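Local structure of nonribosomal peptide synthase (5JJP) at residues D85-E90 / P132-Q137; G276-W281 / E306-G311; P43-I48 / G245-P250. The protein probably activates an aliphatic beta-amino acid by ATP-dependent adenylation, as a nonribosomal peptide synthase enzyme of the ANL superfamily. One frame throughout, in Å; residues are numbered along the deposited sequence.

Interaction 1 (D85-E90 / P132-Q137)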
# COMPACT_ATOMS: atom_id res chain seq x y z
N ASP A 85 4.07 -19.86 3.74
CA ASP A 85 4.11 -19.68 5.20
C ASP A 85 4.08 -18.21 5.52
O ASP A 85 4.82 -17.45 4.92
CB ASP A 85 5.38 -20.34 5.80
CG ASP A 85 5.34 -21.85 5.75
OD1 ASP A 85 4.25 -22.40 5.47
OD2 ASP A 85 6.37 -22.49 6.02
N ARG A 86 3.22 -17.83 6.45
CA ARG A 86 3.12 -16.43 6.87
C ARG A 86 4.19 -16.00 7.82
O ARG A 86 4.68 -16.78 8.63
CB ARG A 86 1.79 -16.08 7.46
CG ARG A 86 0.66 -16.15 6.43
CD ARG A 86 -0.21 -17.37 6.70
NE ARG A 86 0.26 -18.50 5.99
CZ ARG A 86 0.13 -19.77 6.36
NH1 ARG A 86 -0.44 -20.16 7.51
NH2 ARG A 86 0.60 -20.67 5.52
N VAL A 87 4.57 -14.75 7.66
CA VAL A 87 5.51 -14.07 8.51
C VAL A 87 4.84 -12.79 9.03
O VAL A 87 4.33 -12.02 8.26
CB VAL A 87 6.72 -13.70 7.67
CG1 VAL A 87 7.69 -12.83 8.49
CG2 VAL A 87 7.38 -14.95 7.18
N VAL A 88 4.80 -12.58 10.34
CA VAL A 88 4.39 -11.29 10.90
C VAL A 88 5.62 -10.42 10.88
O VAL A 88 6.61 -10.77 11.49
CB VAL A 88 3.87 -11.39 12.33
CG1 VAL A 88 3.44 -10.04 12.84
CG2 VAL A 88 2.70 -12.34 12.39
N LEU A 89 5.56 -9.31 10.16
CA LEU A 89 6.67 -8.39 10.05
C LEU A 89 6.35 -7.08 10.84
O LEU A 89 5.49 -6.29 10.45
CB LEU A 89 6.92 -8.10 8.58
CG LEU A 89 8.04 -7.18 8.20
CD1 LEU A 89 9.34 -7.70 8.77
CD2 LEU A 89 8.15 -7.06 6.71
N GLU A 90 7.01 -6.91 11.99
CA GLU A 90 6.68 -5.81 12.90
C GLU A 90 7.81 -4.80 13.00
O GLU A 90 8.89 -5.11 13.49
CB GLU A 90 6.37 -6.35 14.28
CG GLU A 90 6.01 -5.29 15.31
CD GLU A 90 5.29 -5.91 16.52
OE1 GLU A 90 4.15 -6.45 16.33
OE2 GLU A 90 5.84 -5.85 17.66
N PRO A 132 1.20 -17.92 11.60
CA PRO A 132 2.46 -17.64 10.95
C PRO A 132 3.53 -18.53 11.54
O PRO A 132 3.47 -18.87 12.69
CB PRO A 132 2.74 -16.20 11.37
CG PRO A 132 2.04 -16.05 12.67
CD PRO A 132 0.76 -16.83 12.47
N ALA A 133 4.50 -18.88 10.72
CA ALA A 133 5.63 -19.63 11.17
C ALA A 133 6.74 -18.77 11.76
O ALA A 133 7.60 -19.30 12.44
CB ALA A 133 6.18 -20.42 10.02
N LEU A 134 6.69 -17.46 11.51
CA LEU A 134 7.77 -16.57 11.97
C LEU A 134 7.25 -15.19 12.35
O LEU A 134 6.41 -14.61 11.65
CB LEU A 134 8.80 -16.44 10.86
CG LEU A 134 10.07 -15.61 11.14
CD1 LEU A 134 10.95 -16.25 12.20
CD2 LEU A 134 10.85 -15.44 9.87
N PHE A 135 7.70 -14.70 13.48
CA PHE A 135 7.47 -13.33 13.89
C PHE A 135 8.80 -12.61 13.70
O PHE A 135 9.78 -12.92 14.38
CB PHE A 135 7.04 -13.27 15.33
CG PHE A 135 6.83 -11.86 15.85
CD1 PHE A 135 5.63 -11.22 15.66
CD2 PHE A 135 7.85 -11.17 16.54
CE1 PHE A 135 5.42 -9.97 16.15
CE2 PHE A 135 7.64 -9.92 17.05
CZ PHE A 135 6.41 -9.32 16.85
N LEU A 136 8.84 -11.67 12.77
CA LEU A 136 10.10 -11.03 12.33
C LEU A 136 10.03 -9.55 12.70
O LEU A 136 9.21 -8.84 12.15
CB LEU A 136 10.19 -11.17 10.83
CG LEU A 136 11.37 -10.48 10.18
CD1 LEU A 136 12.67 -10.89 10.86
CD2 LEU A 136 11.43 -10.80 8.70
N GLN A 137 10.81 -9.12 13.68
CA GLN A 137 10.69 -7.75 14.19
C GLN A 137 12.00 -6.96 13.99
O GLN A 137 13.01 -7.54 13.70
CB GLN A 137 10.23 -7.73 15.67
CG GLN A 137 11.23 -8.24 16.67
CD GLN A 137 10.65 -8.32 18.09
OE1 GLN A 137 10.03 -7.39 18.60
NE2 GLN A 137 10.93 -9.43 18.75

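Interaction 2 (G276-W281 / E306-G311)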
# COMPACT_ATOMS: atom_id res chain seq x y z
N GLY A 276 -1.03 10.98 2.58
CA GLY A 276 -1.61 10.97 3.92
C GLY A 276 -3.11 11.03 3.90
O GLY A 276 -3.70 11.28 2.85
N VAL A 277 -3.75 10.77 5.04
CA VAL A 277 -5.20 11.02 5.19
C VAL A 277 -5.45 12.54 5.21
O VAL A 277 -4.57 13.29 5.54
CB VAL A 277 -5.80 10.36 6.46
CG1 VAL A 277 -5.72 8.83 6.35
CG2 VAL A 277 -5.11 10.82 7.75
N PRO A 278 -6.64 12.98 4.82
CA PRO A 278 -7.00 14.38 4.82
C PRO A 278 -6.73 15.10 6.14
O PRO A 278 -6.23 16.19 6.13
CB PRO A 278 -8.51 14.35 4.57
CG PRO A 278 -8.71 13.15 3.72
CD PRO A 278 -7.74 12.14 4.27
N SER A 279 -7.11 14.48 7.26
CA SER A 279 -7.01 15.08 8.60
C SER A 279 -5.59 15.38 9.02
O SER A 279 -5.37 16.15 9.93
CB SER A 279 -7.63 14.15 9.65
OG SER A 279 -6.94 12.90 9.75
N LEU A 280 -4.62 14.75 8.38
CA LEU A 280 -3.22 15.13 8.55
C LEU A 280 -3.04 16.65 8.53
O LEU A 280 -2.21 17.19 9.25
CB LEU A 280 -2.40 14.50 7.42
CG LEU A 280 -1.00 15.03 7.23
CD1 LEU A 280 -0.18 14.70 8.46
CD2 LEU A 280 -0.38 14.40 5.99
N TRP A 281 -3.77 17.31 7.64
CA TRP A 281 -3.52 18.73 7.36
C TRP A 281 -4.24 19.69 8.31
O TRP A 281 -3.82 20.83 8.43
CB TRP A 281 -3.92 19.03 5.90
CG TRP A 281 -3.04 18.30 4.91
CD1 TRP A 281 -3.31 17.13 4.29
CD2 TRP A 281 -1.74 18.68 4.49
NE1 TRP A 281 -2.27 16.77 3.48
CE2 TRP A 281 -1.30 17.72 3.59
CE3 TRP A 281 -0.91 19.75 4.78
CZ2 TRP A 281 -0.06 17.77 3.00
CZ3 TRP A 281 0.34 19.82 4.15
CH2 TRP A 281 0.75 18.84 3.30
N GLU A 306 -10.47 8.45 3.94
CA GLU A 306 -11.22 9.30 4.84
C GLU A 306 -11.86 10.41 4.03
O GLU A 306 -11.29 10.86 3.03
CB GLU A 306 -10.26 9.74 5.96
CG GLU A 306 -10.53 11.04 6.70
CD GLU A 306 -9.33 11.43 7.56
OE1 GLU A 306 -8.75 10.57 8.26
OE2 GLU A 306 -8.95 12.62 7.53
N ASP A 307 -13.09 10.77 4.38
CA ASP A 307 -13.79 11.88 3.74
C ASP A 307 -13.07 13.17 4.11
O ASP A 307 -12.67 13.35 5.24
CB ASP A 307 -15.27 11.93 4.17
CG ASP A 307 -16.17 11.02 3.30
OD1 ASP A 307 -16.81 10.10 3.86
OD2 ASP A 307 -16.25 11.22 2.06
N PHE A 308 -12.87 14.04 3.12
CA PHE A 308 -12.22 15.35 3.29
C PHE A 308 -13.33 16.42 3.34
O PHE A 308 -13.95 16.69 2.30
CB PHE A 308 -11.29 15.64 2.08
CG PHE A 308 -10.08 16.50 2.39
CD1 PHE A 308 -8.83 16.20 1.84
CD2 PHE A 308 -10.18 17.60 3.23
CE1 PHE A 308 -7.72 16.99 2.14
CE2 PHE A 308 -9.06 18.38 3.52
CZ PHE A 308 -7.83 18.08 2.97
N PRO A 309 -13.60 17.05 4.51
CA PRO A 309 -14.52 18.21 4.48
C PRO A 309 -14.06 19.28 3.44
O PRO A 309 -12.89 19.68 3.44
CB PRO A 309 -14.44 18.77 5.91
CG PRO A 309 -13.87 17.67 6.74
CD PRO A 309 -12.99 16.86 5.84
N LEU A 310 -14.96 19.71 2.57
CA LEU A 310 -14.54 20.52 1.42
C LEU A 310 -13.98 21.89 1.81
O LEU A 310 -13.13 22.43 1.13
CB LEU A 310 -15.68 20.63 0.40
CG LEU A 310 -15.72 19.52 -0.66
CD1 LEU A 310 -15.63 18.14 -0.03
CD2 LEU A 310 -16.99 19.60 -1.49
N GLY A 311 -14.44 22.42 2.92
CA GLY A 311 -13.96 23.70 3.41
C GLY A 311 -12.49 23.63 3.73
O GLY A 311 -11.74 24.53 3.39

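Interaction 3 (P43-I48 / G245-P250)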
# COMPACT_ATOMS: atom_id res chain seq x y z
N PRO A 43 20.87 2.79 -10.16
CA PRO A 43 21.26 2.05 -8.95
C PRO A 43 21.75 2.90 -7.79
O PRO A 43 21.59 2.51 -6.63
CB PRO A 43 22.39 1.12 -9.41
CG PRO A 43 22.53 1.32 -10.88
CD PRO A 43 21.85 2.60 -11.25
N ASP A 44 22.36 4.04 -8.07
CA ASP A 44 22.96 4.77 -6.97
C ASP A 44 22.11 5.91 -6.48
O ASP A 44 22.46 6.54 -5.50
CB ASP A 44 24.35 5.26 -7.38
CG ASP A 44 25.33 4.09 -7.64
OD1 ASP A 44 25.41 3.14 -6.82
OD2 ASP A 44 26.04 4.17 -8.66
N LYS A 45 21.00 6.17 -7.15
CA LYS A 45 19.98 7.11 -6.65
C LYS A 45 19.43 6.64 -5.31
O LYS A 45 19.32 5.45 -5.08
CB LYS A 45 18.82 7.18 -7.65
CG LYS A 45 17.60 7.97 -7.21
CD LYS A 45 16.50 7.83 -8.25
CE LYS A 45 15.61 9.07 -8.40
NZ LYS A 45 14.72 9.49 -7.29
N PRO A 46 19.05 7.58 -4.43
CA PRO A 46 18.38 7.23 -3.19
C PRO A 46 16.98 6.61 -3.41
O PRO A 46 16.15 7.18 -4.07
CB PRO A 46 18.27 8.56 -2.45
CG PRO A 46 19.31 9.44 -3.07
CD PRO A 46 19.36 9.02 -4.51
N ALA A 47 16.75 5.45 -2.79
CA ALA A 47 15.48 4.72 -2.86
C ALA A 47 14.67 5.06 -1.66
O ALA A 47 13.48 5.32 -1.76
CB ALA A 47 15.76 3.22 -2.88
N ILE A 48 15.34 5.06 -0.51
CA ILE A 48 14.78 5.43 0.77
C ILE A 48 15.64 6.46 1.48
O ILE A 48 16.83 6.26 1.65
CB ILE A 48 14.67 4.22 1.70
CG1 ILE A 48 13.43 3.42 1.32
CG2 ILE A 48 14.07 4.55 3.03
CD1 ILE A 48 13.52 2.31 0.38
N GLY A 245 10.47 4.55 -9.61
CA GLY A 245 11.88 4.85 -9.69
C GLY A 245 12.19 6.09 -8.90
O GLY A 245 13.23 6.73 -9.18
N ALA A 246 11.32 6.45 -7.94
CA ALA A 246 11.48 7.69 -7.20
C ALA A 246 12.14 7.43 -5.85
O ALA A 246 12.77 6.43 -5.68
CB ALA A 246 10.11 8.39 -7.03
N THR A 247 11.97 8.34 -4.89
CA THR A 247 12.62 8.24 -3.59
C THR A 247 11.56 8.27 -2.47
O THR A 247 10.80 9.24 -2.37
CB THR A 247 13.59 9.41 -3.34
OG1 THR A 247 14.62 9.43 -4.34
CG2 THR A 247 14.25 9.25 -2.02
N ALA A 248 11.53 7.22 -1.66
CA ALA A 248 10.49 7.10 -0.65
C ALA A 248 11.03 7.56 0.71
O ALA A 248 12.12 7.22 1.10
CB ALA A 248 10.06 5.65 -0.54
N VAL A 249 10.26 8.40 1.39
CA VAL A 249 10.65 8.98 2.67
C VAL A 249 9.53 8.73 3.70
O VAL A 249 8.64 9.56 3.88
CB VAL A 249 10.88 10.49 2.53
CG1 VAL A 249 11.59 11.01 3.77
CG2 VAL A 249 11.67 10.82 1.26
N PRO A 250 9.58 7.61 4.38
CA PRO A 250 8.63 7.35 5.43
C PRO A 250 8.78 8.42 6.47
O PRO A 250 9.90 8.79 6.81
CB PRO A 250 9.12 6.02 6.01
CG PRO A 250 9.88 5.38 4.90
CD PRO A 250 10.56 6.51 4.23

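Interaction 1 (D85-E90 / P132-Q137)
Phe135 and Val88 each send a branch anti to the backbone N, CG of Phe135 at chi1 178° and CG1 of Val88 likewise, and this brings CG1 to the ring on the face of a mixed sheet where the parallel register has already placed both residues. CG1 of Val88 lies 3.8 Å from CD1 of the Phe135 ring, while CG2 of Val88 rests beside CG of Pro132. Glu90 brings its carboxylate to the ring's edge, CD 3.6 Å from CZ of Phe135, with the two planes nearly perpendicular (87°). With an alanine in place of Phe135, a gap is likely to open beside Val88, and the Glu90 carboxylate would lose the ring edge at its side. On the other face Leu89 CD1 packs 3.7 Å from Leu136 CG. Between the faces, strands 87-90 and 134-137 run parallel, with Leu134 O accepting from Val88 N (2.9 Å), Val88 O from Leu136 N (2.7 Å, nearly linear) and Leu136 O from Glu90 N. Helix 120-130 covers the Phe135 face through Leu123. Glu90 forms a salt bridge with Arg143, whose backbone N also bonds Gln137 OE1. The buried carboxylate thus has a compensating charge, which would be expected to favour its ionised form despite the apolar ring beside it.

Interaction 2 (G276-W281 / E306-G311)
One face of the Phe308 ring carries Pro278, whose CB sits 3.5 Å from the ring centroid and 21° off the normal, a CH-pi contact displaced toward the CD1 side. Phe308 also meets Phe303 of strand 300-304 in a T-shaped, edge-to-face arrangement. The two segments are neighbouring connections of the mixed alpha/beta sheet of an AMP-binding enzyme: residues 276-281 follow strand 273-276, and the loop that begins at Glu306 leads from the adjacent parallel strand 300-304 into helix 310-319, with Pro309 at its N-cap position. In the first connection a short 3-10 turn at 278-280 has both its i+3 bonds, Leu280 N to Val277 O and Trp281 N to Pro278 O, and the Ser279 N-H near its start points to Glu306. The Glu306 side chain, extended beyond CG, slides past the Pro278 ring in the opposite direction, and its CD comes 3.7 Å from Pro278 CD. The Val277 and Glu306 side chains cross at about a right angle, with Val277 CB 3.5 Å from Glu306 OE1. A weak bond joins Ser279 OG to Glu306 OE1 at 3.3 Å; the other runs from Ser279 N to Glu306 OE2, 2.6 Å long and met nearly along the C-O axis.

Interaction 3 (P43-I48 / G245-P250)
Thr247 and Lys45 meet in a compact polar cluster, where one hydroxyl serves two partners. Thr247 OG1 donates to Pro46 O over 2.7 Å, approaching 29° out of the carbonyl plane, and accepts from Lys45 NZ at 3.0 Å. With OG1 anti to the carbonyl carbon (chi1 -60°), the threonine turns its hydroxyl to this pair, while CG2 lies 4.1 Å from Pro46 CB. The lysine chain, bent at chi3 and chi4, passes Gly245 O with CE at 3.4 Å, and its amine gains a second acceptor in Pro219 O, so both buried Thr247 OG1 and the ammonium group find polar mates. Next along the chain the backbones close tightly: Ala248 N reaches Ala47 O in 2.7 Å, almost straight at 175°, and Ile48 CA points a C-H at Ala248 O.

This single bridge joins strand 247-250, an outermost strand of a mixed six-stranded sheet, to strand 46-51 of a two-stranded antiparallel hairpin. Ala47 and Ile48 both face Val60 there, a classic beta bulge, and the chain turns its corner at Ala47. Gly245, of positive phi, ends helix 232-243 in a Schellman motif just before the strand starts.

Packing slackens beyond the bridge, although this apolar end lies inside the protein. Ile48 CG1 stands 4.4 Å from Ala248 CB, and the Ile48 and Pro250 side chains cross at about a right angle, with Ile48 CG2 4.2 Å from Pro250 CD. The Lys45 and Pro46 end, tight as it is, lies nearer the surface. Before Lys45 the chain makes no contact with 245-250, and exposed Asp44 there is salt-bridged to Arg63 of helix 62-77.

How the interactions relate
Three contacts within one AMP-binding enzyme illustrate how chemistry follows position. Interaction 1 is buried and regular, joining adjacent parallel strands inside one sheet by repeated backbone bonds, with apolar packing on the Leu89/Leu136 face and a mixed apolar and charged face at Phe135. Interaction 3 is buried too, yet it joins strands of different sheets, and a single bridge there is accompanied by a shared hydroxyl and a lysine. Interaction 2 lies at the surface, where two connections of a sheet meet through a carboxylate and a proline-aromatic contact. Interactions 2 and 3 involve the same six-stranded sheet, at its connections and its edge strand. Interaction 1 is nested within the loop closed by interaction 3.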